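Local coordinates for prohead core protein protease (PDB 5JBL) that acts as the phage T4 prohead serine protease, activating itself by autocatalytic cleavage and then processing prohead proteins to clear space for the DNA genome, at residues S165-N170 / I175-F180; Q65-V68 / R74-P77; L99-L102 / P106-N109; I80-V85 / M122-N127. The protein carries 3 engineered substitutions. One frame throughout, in Å; residues are numbered along the deposited sequence.

Contact 1 of 4, residues S165-N170 / I175-F180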
loop_
_atom_site.group_PDB
_atom_site.type_symbol
_atom_site.label_atom_id
_atom_site.label_comp_id
_atom_site.label_asym_id
_atom_site.label_seq_id
_atom_site.Cartn_x
_atom_site.Cartn_y
_atom_site.Cartn_z
ATOM N N SER C 165 -21.507 26.401 -11.270
ATOM C CA SER C 165 -21.357 27.699 -10.631
ATOM C C SER C 165 -22.582 27.956 -9.763
ATOM O O SER C 165 -23.603 27.272 -9.874
ATOM C CB SER C 165 -21.164 28.816 -11.662
ATOM O OG SER C 165 -22.216 28.839 -12.613
ATOM N N LEU C 166 -22.473 28.963 -8.895
ATOM C CA LEU C 166 -23.468 29.231 -7.869
ATOM C C LEU C 166 -23.916 30.681 -7.954
ATOM O O LEU C 166 -23.148 31.563 -8.341
ATOM C CB LEU C 166 -22.896 28.946 -6.471
ATOM C CG LEU C 166 -22.310 27.547 -6.272
ATOM C CD1 LEU C 166 -21.589 27.441 -4.928
ATOM C CD2 LEU C 166 -23.421 26.512 -6.365
ATOM N N THR C 167 -25.170 30.918 -7.592
ATOM C CA THR C 167 -25.685 32.266 -7.413
ATOM C C THR C 167 -26.070 32.422 -5.954
ATOM O O THR C 167 -26.735 31.548 -5.390
ATOM C CB THR C 167 -26.896 32.545 -8.313
ATOM O OG1 THR C 167 -26.489 32.535 -9.684
ATOM C CG2 THR C 167 -27.530 33.908 -7.987
ATOM N N ASP C 168 -25.655 33.527 -5.349
ATOM C CA ASP C 168 -26.045 33.805 -3.978
ATOM C C ASP C 168 -27.451 34.379 -3.944
ATOM O O ASP C 168 -27.889 35.065 -4.869
ATOM C CB ASP C 168 -25.064 34.777 -3.318
ATOM C CG ASP C 168 -24.996 34.611 -1.805
ATOM O OD1 ASP C 168 -25.908 33.986 -1.223
ATOM O OD2 ASP C 168 -24.032 35.117 -1.192
ATOM N N THR C 169 -28.162 34.083 -2.863
ATOM C CA THR C 169 -29.537 34.521 -2.706
ATOM C C THR C 169 -29.683 35.579 -1.631
ATOM O O THR C 169 -30.761 36.173 -1.519
ATOM C CB THR C 169 -30.454 33.340 -2.362
ATOM O OG1 THR C 169 -30.123 32.848 -1.057
ATOM C CG2 THR C 169 -30.323 32.223 -3.386
ATOM N N ASN C 170 -28.634 35.825 -0.842
ATOM C CA ASN C 170 -28.677 36.733 0.304
ATOM C C ASN C 170 -29.636 36.232 1.380
ATOM O O ASN C 170 -30.003 36.976 2.292
ATOM C CB ASN C 170 -29.056 38.160 -0.131
ATOM C CG ASN C 170 -28.106 38.730 -1.173
ATOM O OD1 ASN C 170 -26.962 38.292 -1.305
ATOM N ND2 ASN C 170 -28.596 39.678 -1.952
ATOM N N ILE C 175 -27.774 28.953 -5.117
ATOM C CA ILE C 175 -28.499 28.163 -6.108
ATOM C C ILE C 175 -27.513 27.752 -7.191
ATOM O O ILE C 175 -26.736 28.583 -7.677
ATOM C CB ILE C 175 -29.671 28.953 -6.711
ATOM C CG1 ILE C 175 -30.670 29.349 -5.618
ATOM C CG2 ILE C 175 -30.369 28.134 -7.795
ATOM C CD1 ILE C 175 -31.792 30.257 -6.110
ATOM N N VAL C 176 -27.555 26.480 -7.581
ATOM C CA VAL C 176 -26.690 25.994 -8.651
ATOM C C VAL C 176 -27.199 26.529 -9.981
ATOM O O VAL C 176 -28.405 26.496 -10.259
ATOM C CB VAL C 176 -26.634 24.462 -8.627
ATOM C CG1 VAL C 176 -25.758 23.922 -9.744
ATOM C CG2 VAL C 176 -26.101 23.991 -7.274
ATOM N N ASN C 177 -26.284 27.039 -10.806
ATOM C CA ASN C 177 -26.667 27.670 -12.058
ATOM C C ASN C 177 -26.876 26.633 -13.155
ATOM O O ASN C 177 -26.455 25.477 -13.056
ATOM C CB ASN C 177 -25.614 28.692 -12.490
ATOM C CG ASN C 177 -25.576 29.911 -11.578
ATOM O OD1 ASN C 177 -26.607 30.359 -11.083
ATOM N ND2 ASN C 177 -24.386 30.440 -11.343
ATOM N N GLU C 178 -27.555 27.068 -14.212
ATOM C CA GLU C 178 -27.769 26.214 -15.369
ATOM C C GLU C 178 -26.432 25.735 -15.918
ATOM O O GLU C 178 -25.434 26.460 -15.898
ATOM C CB GLU C 178 -28.569 26.988 -16.435
ATOM C CG GLU C 178 -29.139 26.144 -17.556
ATOM C CD GLU C 178 -29.900 26.973 -18.587
ATOM O OE1 GLU C 178 -30.146 28.171 -18.329
ATOM O OE2 GLU C 178 -30.261 26.424 -19.649
ATOM N N GLY C 179 -26.406 24.498 -16.394
ATOM C CA GLY C 179 -25.193 23.938 -16.941
ATOM C C GLY C 179 -24.411 23.049 -16.006
ATOM O O GLY C 179 -23.328 22.591 -16.390
ATOM N N PHE C 180 -24.902 22.812 -14.785
ATOM C CA PHE C 180 -24.225 21.908 -13.872
ATOM C C PHE C 180 -23.992 20.563 -14.538
ATOM O O PHE C 180 -24.867 20.032 -15.223
ATOM C CB PHE C 180 -25.049 21.697 -12.598
ATOM C CG PHE C 180 -24.511 20.605 -11.716
ATOM C CD1 PHE C 180 -25.119 19.362 -11.676
ATOM C CD2 PHE C 180 -23.374 20.814 -10.952
ATOM C CE1 PHE C 180 -24.623 18.360 -10.879
ATOM C CE2 PHE C 180 -22.865 19.821 -10.144
ATOM C CZ PHE C 180 -23.486 18.585 -10.104
HETATM O O HOH W 1 -23.891 25.155 -12.493
#
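Ser165 to Thr167 run antiparallel to Ile175 to Asn177: Thr167 and Ile175 form a hydrogen-bonded pair joined by two N-H...O bonds, and Leu166 faces Val176 as a non-hydrogen-bonded pair. One step further, Asn177 N donates to Ser165 O (2.8 Å), but the return bond is replaced by a water, which accepts from Ser165 N and donates to Asn177 O at 2.6 Å. The hairpin thus begins to splay where the strand gives way to a turn.

The side chain of Asn177 shows how one amide can bridge two hydroxyls. Its ND2 donates to Ser165 OG (3.0 Å), which lies within 4° of the amide plane, while OD1 receives Thr167 OG1 at 2.6 Å on a lone pair. Both ends of the amide are gripped, and its rotation is fixed. Ser165 contributes by folding OG back between its own backbone N and carbonyl carbon (chi1 55°). On the Leu166 and Val176 face the meeting is apolar, Leu166 CD2 lying 3.8 Å from Val176 CG2, and Leu26 of strand 24-29 adds to this face. Nearer the hairpin end, Thr169 CG2 reaches Ile175 CG1 at 3.7 Å, its hydroxyl being engaged instead with Tyr173 O and Glu171 N.

Val176 also lies close to Glu28, at the inferred autolytic cleavage site. The whole is a beta hairpin of strands 157-168 and 174-176, followed by a type II turn from Asn177 to Phe180, with Gly179 at its third position.

Contact 2 of 4, residues Q65-V68 / R74-P77; sequences QAEV and RLYP
Glu67 and Tyr76 pinch together the irregular loop that leads from strand 53-65 to strand 74-75, beside the inferred autolytic site at Glu28. A single direct backbone bond closes it: Glu67 N donates to Tyr76 O over 2.9 Å, with an N-H...O angle of 162°. A water does the rest of the polar work. It donates to Gln65 O and to Val68 O (2.7 Å) and accepts from Tyr76 N (2.6 Å), so three backbone groups that do not meet are held by one molecule. Leu75 CA adds a C-H...O contact to Val68 O at 3.5 Å.

Among the side chains, Leu75 sends CG away from its backbone N (chi1 -177°), which lays CD1 alongside the peptide between Glu67 and Val68, 4.0 Å from Glu67 C. Glu67 is bent at chi2 (-69°), which brings its OE2 to 3.4 Å from Pro77 CA, where it accepts a hydrogen bond from Lys78 N. Pro77 is the N-cap residue, and a carboxylate here probably suits the positive end of the helix dipole.

Glu28 OE2 receives a hydrogen bond from Tyr76 OH and a salt bridge from Arg74 NH1. Around them, the backbone of Leu75 pairs with Arg174 and Val176 of strand 174-176, Ala66 pairs with Asn127, and Ala66 and Tyr76 both rest on Leu81 of helix 78-93.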
loop_
_atom_site.group_PDB
_atom_site.type_symbol
_atom_site.label_atom_id
_atom_site.label_comp_id
_atom_site.label_asym_id
_atom_site.label_seq_id
_atom_site.Cartn_x
_atom_site.Cartn_y
_atom_site.Cartn_z
ATOM N N GLN C 65 -30.310 14.995 -4.156
ATOM C CA GLN C 65 -31.612 15.596 -3.890
ATOM C C GLN C 65 -31.735 16.948 -4.567
ATOM O O GLN C 65 -30.833 17.781 -4.449
ATOM C CB GLN C 65 -31.841 15.776 -2.399
ATOM C CG GLN C 65 -31.885 14.482 -1.640
ATOM C CD GLN C 65 -32.169 14.710 -0.184
ATOM O OE1 GLN C 65 -31.269 15.045 0.582
ATOM N NE2 GLN C 65 -33.433 14.576 0.203
ATOM N N ALA C 66 -32.869 17.170 -5.234
ATOM C CA ALA C 66 -33.214 18.441 -5.851
ATOM C C ALA C 66 -34.127 19.240 -4.933
ATOM O O ALA C 66 -34.813 18.689 -4.066
ATOM C CB ALA C 66 -33.920 18.221 -7.196
ATOM N N GLU C 67 -34.106 20.558 -5.129
ATOM C CA GLU C 67 -35.090 21.480 -4.551
ATOM C C GLU C 67 -35.048 21.489 -3.027
ATOM O O GLU C 67 -36.050 21.779 -2.374
ATOM C CB GLU C 67 -36.503 21.152 -5.039
ATOM C CG GLU C 67 -36.687 21.257 -6.541
ATOM C CD GLU C 67 -36.609 22.689 -7.049
ATOM O OE1 GLU C 67 -36.816 23.631 -6.249
ATOM O OE2 GLU C 67 -36.349 22.872 -8.259
ATOM N N VAL C 68 -33.900 21.166 -2.439
ATOM C CA VAL C 68 -33.711 21.307 -1.003
ATOM C C VAL C 68 -32.358 21.954 -0.745
ATOM O O VAL C 68 -31.401 21.756 -1.498
ATOM C CB VAL C 68 -33.826 19.958 -0.264
ATOM C CG1 VAL C 68 -35.248 19.436 -0.341
ATOM C CG2 VAL C 68 -32.867 18.955 -0.839
ATOM N N ARG C 74 -26.440 24.645 -0.449
ATOM C CA ARG C 74 -26.656 24.737 -1.886
ATOM C C ARG C 74 -27.954 24.042 -2.261
ATOM O O ARG C 74 -28.293 22.998 -1.700
ATOM C CB ARG C 74 -25.498 24.095 -2.658
ATOM C CG ARG C 74 -24.198 24.806 -2.457
ATOM C CD ARG C 74 -23.063 23.942 -2.924
ATOM N NE ARG C 74 -21.786 24.584 -2.657
ATOM C CZ ARG C 74 -20.612 23.974 -2.761
ATOM N NH1 ARG C 74 -20.561 22.698 -3.121
ATOM N NH2 ARG C 74 -19.495 24.649 -2.511
ATOM N N LEU C 75 -28.662 24.609 -3.229
ATOM C CA LEU C 75 -29.899 24.034 -3.727
ATOM C C LEU C 75 -29.723 23.729 -5.205
ATOM O O LEU C 75 -29.302 24.604 -5.974
ATOM C CB LEU C 75 -31.076 25.000 -3.510
ATOM C CG LEU C 75 -32.483 24.535 -3.912
ATOM C CD1 LEU C 75 -33.511 25.162 -2.991
ATOM C CD2 LEU C 75 -32.818 24.881 -5.359
ATOM N N TYR C 76 -30.075 22.496 -5.605
ATOM C CA TYR C 76 -30.034 22.101 -7.005
ATOM C C TYR C 76 -31.442 22.175 -7.584
ATOM O O TYR C 76 -32.292 21.362 -7.204
ATOM C CB TYR C 76 -29.471 20.685 -7.151
ATOM C CG TYR C 76 -27.984 20.590 -6.924
ATOM C CD1 TYR C 76 -27.441 20.746 -5.653
ATOM C CD2 TYR C 76 -27.121 20.349 -7.982
ATOM C CE1 TYR C 76 -26.074 20.677 -5.446
ATOM C CE2 TYR C 76 -25.770 20.273 -7.788
ATOM C CZ TYR C 76 -25.249 20.429 -6.527
ATOM O OH TYR C 76 -23.889 20.351 -6.377
ATOM N N PRO C 77 -31.745 23.112 -8.482
ATOM C CA PRO C 77 -33.092 23.149 -9.079
ATOM C C PRO C 77 -33.390 21.874 -9.856
ATOM O O PRO C 77 -32.497 21.267 -10.457
ATOM C CB PRO C 77 -33.039 24.378 -10.000
ATOM C CG PRO C 77 -31.953 25.259 -9.399
ATOM C CD PRO C 77 -30.924 24.272 -8.877
HETATM O O HOH W 2 -30.980 20.699 -3.921
#

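Contact 3 of 4, residues L99-L102 / P106-N109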
loop_
_atom_site.group_PDB
_atom_site.type_symbol
_atom_site.label_atom_id
_atom_site.label_comp_id
_atom_site.label_asym_id
_atom_site.label_seq_id
_atom_site.Cartn_x
_atom_site.Cartn_y
_atom_site.Cartn_z
ATOM N N LEU C 99 -17.845 4.754 -11.882
ATOM C CA LEU C 99 -17.083 4.428 -10.688
ATOM C C LEU C 99 -17.164 5.544 -9.650
ATOM O O LEU C 99 -17.387 6.719 -9.960
ATOM C CB LEU C 99 -15.616 4.180 -11.052
ATOM C CG LEU C 99 -15.405 3.098 -12.110
ATOM C CD1 LEU C 99 -13.928 2.924 -12.477
ATOM C CD2 LEU C 99 -15.987 1.780 -11.598
ATOM N N GLY C 100 -16.964 5.157 -8.385
ATOM C CA GLY C 100 -16.791 6.122 -7.324
ATOM C C GLY C 100 -15.737 5.627 -6.356
ATOM O O GLY C 100 -15.361 4.464 -6.386
ATOM N N GLU C 101 -15.295 6.528 -5.475
ATOM C CA GLU C 101 -14.148 6.285 -4.616
ATOM C C GLU C 101 -14.577 6.244 -3.155
ATOM O O GLU C 101 -15.729 6.489 -2.813
ATOM C CB GLU C 101 -13.079 7.358 -4.835
ATOM C CG GLU C 101 -12.632 7.466 -6.301
ATOM C CD GLU C 101 -11.524 8.502 -6.548
ATOM O OE1 GLU C 101 -10.716 8.780 -5.634
ATOM O OE2 GLU C 101 -11.457 9.047 -7.676
ATOM N N LEU C 102 -13.624 5.924 -2.295
ATOM C CA LEU C 102 -13.793 6.023 -0.853
ATOM C C LEU C 102 -13.064 7.291 -0.426
ATOM O O LEU C 102 -11.858 7.405 -0.659
ATOM C CB LEU C 102 -13.229 4.785 -0.152
ATOM C CG LEU C 102 -13.231 4.728 1.384
ATOM C CD1 LEU C 102 -14.640 4.927 1.909
ATOM C CD2 LEU C 102 -12.695 3.376 1.841
ATOM N N PRO C 106 -10.460 16.157 -4.069
ATOM C CA PRO C 106 -10.707 17.443 -4.740
ATOM C C PRO C 106 -10.395 17.407 -6.233
ATOM O O PRO C 106 -9.545 18.133 -6.742
ATOM C CB PRO C 106 -9.784 18.391 -3.965
ATOM C CG PRO C 106 -8.605 17.527 -3.630
ATOM C CD PRO C 106 -9.171 16.152 -3.348
ATOM N N ARG C 107 -11.047 16.502 -6.949
ATOM C CA ARG C 107 -10.885 16.448 -8.393
ATOM C C ARG C 107 -12.209 15.992 -8.974
ATOM O O ARG C 107 -13.044 15.417 -8.273
ATOM C CB ARG C 107 -9.703 15.570 -8.820
ATOM C CG ARG C 107 -9.548 14.302 -8.059
ATOM C CD ARG C 107 -8.270 13.533 -8.452
ATOM N NE ARG C 107 -8.046 12.476 -7.468
ATOM C CZ ARG C 107 -8.782 11.373 -7.386
ATOM N NH1 ARG C 107 -9.787 11.185 -8.243
ATOM N NH2 ARG C 107 -8.533 10.473 -6.432
ATOM N N ALA C 108 -12.425 16.309 -10.246
ATOM C CA ALA C 108 -13.703 16.014 -10.891
ATOM C C ALA C 108 -13.818 14.585 -11.411
ATOM O O ALA C 108 -14.940 14.082 -11.556
ATOM C CB ALA C 108 -13.935 16.988 -12.044
ATOM N N ASN C 109 -12.699 13.934 -11.700
ATOM C CA ASN C 109 -12.634 12.619 -12.323
ATOM C C ASN C 109 -12.413 11.529 -11.276
ATOM O O ASN C 109 -11.761 11.750 -10.257
ATOM C CB ASN C 109 -11.481 12.597 -13.334
ATOM C CG ASN C 109 -10.129 12.926 -12.673
ATOM O OD1 ASN C 109 -9.910 14.048 -12.195
ATOM N ND2 ASN C 109 -9.227 11.941 -12.631
#
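Glu101 and Arg107 are joined by a bidentate, end-on salt bridge through NH1 and NH2. Arg107 NH1 meets Glu101 OE2 at 2.8 Å, nearly straight (165°), and Arg107 NH2 meets Glu101 OE1 at 2.9 Å. Each oxygen uses its syn lone pair, and the two planar groups are only 23° apart. The NH1 arm keeps to the guanidinium plane; the NH2 arm is tilted out of it. Arg107 extends from CG to NE and starts from a CG lodged between its backbone N and carbonyl carbon (chi1 41°), while the Glu101 chain stretches beyond its CG to meet it. A second salt bridge links Glu101 OE2 to Arg161 NH2.

Hydrogen bonds complete the network. Arg107 NH1 also makes a weak hydrogen bond to Asn109 O at 2.9 Å, within its own loop. Asp111 N donates to Glu101 OE2, so this buried oxygen is held by donors from three residues, Arg107, Arg161 and Asp111. Arg161 NH1 holds the carbonyls of both Arg107 and Asn109.

These bonds fasten the loop after strand 99-101 back onto that strand. The strand-to-loop salt bridge lies beside the active site, the side chain of Glu101 being about 7 Å from that of Ala104, an engineered alanine at an active-site position.

Contact 4 of 4, residues I80-V85 / M122-N127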
loop_
_atom_site.group_PDB
_atom_site.type_symbol
_atom_site.label_atom_id
_atom_site.label_comp_id
_atom_site.label_asym_id
_atom_site.label_seq_id
_atom_site.Cartn_x
_atom_site.Cartn_y
_atom_site.Cartn_z
ATOM N N ILE C 80 -32.397 21.442 -13.563
ATOM C CA ILE C 80 -30.954 21.394 -13.783
ATOM C C ILE C 80 -30.389 20.038 -13.394
ATOM O O ILE C 80 -29.545 19.474 -14.106
ATOM C CB ILE C 80 -30.276 22.541 -13.010
ATOM C CG1 ILE C 80 -30.704 23.879 -13.628
ATOM C CG2 ILE C 80 -28.758 22.356 -12.958
ATOM C CD1 ILE C 80 -30.280 25.101 -12.866
ATOM N N LEU C 81 -30.836 19.488 -12.260
ATOM C CA LEU C 81 -30.334 18.180 -11.847
ATOM C C LEU C 81 -30.888 17.069 -12.727
ATOM O O LEU C 81 -30.214 16.048 -12.924
ATOM C CB LEU C 81 -30.673 17.899 -10.384
ATOM C CG LEU C 81 -29.914 16.758 -9.708
ATOM C CD1 LEU C 81 -28.380 16.941 -9.730
ATOM C CD2 LEU C 81 -30.420 16.566 -8.309
ATOM N N GLU C 82 -32.112 17.231 -13.238
ATOM C CA GLU C 82 -32.658 16.250 -14.172
ATOM C C GLU C 82 -31.779 16.128 -15.406
ATOM O O GLU C 82 -31.488 15.018 -15.866
ATOM C CB GLU C 82 -34.074 16.641 -14.582
ATOM C CG GLU C 82 -35.128 16.177 -13.629
ATOM C CD GLU C 82 -36.495 16.665 -14.035
ATOM O OE1 GLU C 82 -36.558 17.567 -14.890
ATOM O OE2 GLU C 82 -37.494 16.163 -13.487
ATOM N N LYS C 83 -31.340 17.270 -15.942
ATOM C CA LYS C 83 -30.483 17.281 -17.115
ATOM C C LYS C 83 -29.124 16.666 -16.804
ATOM O O LYS C 83 -28.597 15.874 -17.594
ATOM C CB LYS C 83 -30.339 18.725 -17.609
ATOM C CG LYS C 83 -29.352 18.945 -18.725
ATOM C CD LYS C 83 -29.776 18.205 -19.972
ATOM C CE LYS C 83 -28.795 18.426 -21.108
ATOM N NZ LYS C 83 -29.069 17.516 -22.258
ATOM N N ALA C 84 -28.547 17.008 -15.649
ATOM C CA ALA C 84 -27.236 16.489 -15.277
ATOM C C ALA C 84 -27.275 14.988 -15.032
ATOM O O ALA C 84 -26.322 14.274 -15.374
ATOM C CB ALA C 84 -26.722 17.224 -14.032
ATOM N N VAL C 85 -28.355 14.498 -14.416
ATOM C CA VAL C 85 -28.471 13.070 -14.140
ATOM C C VAL C 85 -28.685 12.287 -15.436
ATOM O O VAL C 85 -28.074 11.230 -15.650
ATOM C CB VAL C 85 -29.601 12.837 -13.119
ATOM C CG1 VAL C 85 -30.039 11.395 -13.134
ATOM C CG2 VAL C 85 -29.109 13.220 -11.711
ATOM N N MET C 122 -29.758 4.429 -11.702
ATOM C CA MET C 122 -30.224 5.616 -10.995
ATOM C C MET C 122 -31.631 5.900 -11.471
ATOM O O MET C 122 -31.961 5.625 -12.622
ATOM C CB MET C 122 -29.336 6.857 -11.221
ATOM C CG MET C 122 -27.943 6.736 -10.626
ATOM S SD MET C 122 -26.866 8.138 -10.982
ATOM C CE MET C 122 -27.495 9.354 -9.848
ATOM N N TRP C 123 -32.466 6.424 -10.576
ATOM C CA TRP C 123 -33.836 6.733 -10.962
ATOM C C TRP C 123 -34.363 7.828 -10.048
ATOM O O TRP C 123 -33.794 8.096 -8.987
ATOM C CB TRP C 123 -34.724 5.478 -10.926
ATOM C CG TRP C 123 -34.864 4.820 -9.565
ATOM C CD1 TRP C 123 -35.894 4.978 -8.684
ATOM C CD2 TRP C 123 -33.959 3.882 -8.958
ATOM N NE1 TRP C 123 -35.678 4.214 -7.561
ATOM C CE2 TRP C 123 -34.500 3.534 -7.702
ATOM C CE3 TRP C 123 -32.746 3.309 -9.352
ATOM C CZ2 TRP C 123 -33.871 2.638 -6.838
ATOM C CZ3 TRP C 123 -32.110 2.430 -8.487
ATOM C CH2 TRP C 123 -32.673 2.105 -7.242
ATOM N N TRP C 124 -35.429 8.486 -10.495
ATOM C CA TRP C 124 -36.049 9.577 -9.749
ATOM C C TRP C 124 -37.249 9.082 -8.943
ATOM O O TRP C 124 -37.996 8.207 -9.382
ATOM C CB TRP C 124 -36.492 10.709 -10.685
ATOM C CG TRP C 124 -35.371 11.592 -11.192
ATOM C CD1 TRP C 124 -34.619 11.396 -12.316
ATOM C CD2 TRP C 124 -34.892 12.822 -10.603
ATOM N NE1 TRP C 124 -33.700 12.419 -12.466
ATOM C CE2 TRP C 124 -33.845 13.303 -11.427
ATOM C CE3 TRP C 124 -35.235 13.548 -9.457
ATOM C CZ2 TRP C 124 -33.147 14.475 -11.145
ATOM C CZ3 TRP C 124 -34.545 14.724 -9.183
ATOM C CH2 TRP C 124 -33.511 15.176 -10.024
ATOM N N LYS C 125 -37.427 9.649 -7.757
ATOM C CA LYS C 125 -38.623 9.422 -6.949
ATOM C C LYS C 125 -38.968 10.776 -6.331
ATOM O O LYS C 125 -38.381 11.169 -5.318
ATOM C CB LYS C 125 -38.386 8.346 -5.895
ATOM C CG LYS C 125 -39.451 8.253 -4.809
ATOM C CD LYS C 125 -40.578 7.318 -5.193
ATOM C CE LYS C 125 -40.115 5.868 -5.193
ATOM N NZ LYS C 125 -41.238 4.943 -5.495
ATOM N N GLY C 126 -39.893 11.498 -6.958
ATOM C CA GLY C 126 -40.150 12.871 -6.534
ATOM C C GLY C 126 -38.944 13.751 -6.823
ATOM O O GLY C 126 -38.429 13.791 -7.950
ATOM N N ASN C 127 -38.461 14.448 -5.794
ATOM C CA ASN C 127 -37.305 15.323 -5.933
ATOM C C ASN C 127 -35.997 14.638 -5.572
ATOM O O ASN C 127 -34.955 15.307 -5.537
ATOM C CB ASN C 127 -37.489 16.578 -5.070
ATOM C CG ASN C 127 -38.564 17.503 -5.618
ATOM O OD1 ASN C 127 -38.753 17.596 -6.829
ATOM N ND2 ASN C 127 -39.298 18.161 -4.726
HETATM O O HOH W 3 -32.737 12.804 -15.235
#
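Against one face of the Trp124 ring rests Glu82 CG, 3.5 Å above the plane and displaced toward the rim, while the carbonyl of Leu81 comes to the ring's edge, its O 3.8 Å from Trp124 CZ2. This is helix-on-sheet packing: helix 78-93 lies over the antiparallel sheet, the axes of 80-85 and 122-125 being 10.6 Å apart at closest approach and nearly antiparallel (160°).

Every approach within 4.5 Å involves Trp124, with Met122 adding looser cover, and three residues of the helix receive the indole. Glu82 uses its aliphatic part, CG making an off-centre CH-pi contact 4.1 Å from the centroid of the six-membered ring, with its carboxylate standing almost upright to the ring plane (87°). Leu81 meets the far end of the indole, CD2 lying 3.8 Å from Trp124 CH2. Val85, a turn further on, brings CG1 to 3.9 Å from Trp124 NE1, and the two side chains run obliquely to one another. Trp124 can reach the helix because its CG lies beside the backbone N (chi1 -76°), in a strand position whose side chain faces that way.

Behind the contact, Val129 of strand 128-135 touches both Leu81 and Trp124, and Leu64 of strand 53-65 also touches Leu81. The indole N-H is satisfied by a water that accepts from Trp124 NE1 at 3.0 Å and donates to Glu82 O at 2.6 Å.

From the N terminus, contact 2 comes first, closing the short loop 69-73 just before helix 78-93. Contact 4 then opens on that helix and closes at strand 115-125, enclosing residues 86-121. Contact 3 nests within this span, closing loop 103-105 on the opposite side of the chain's centre from contact 4 without touching any of the other three. Contact 1 follows in series and closes 171-174; no contacts cross. Contacts 1, 2 and 4 adjoin: Val176 N probably bonds Leu75 O, Ala66 N probably bonds Asn127 O, and Ile80 CD1 packs on Val176 O. Together they tie the mixed sheet to the helix and the antiparallel sheet.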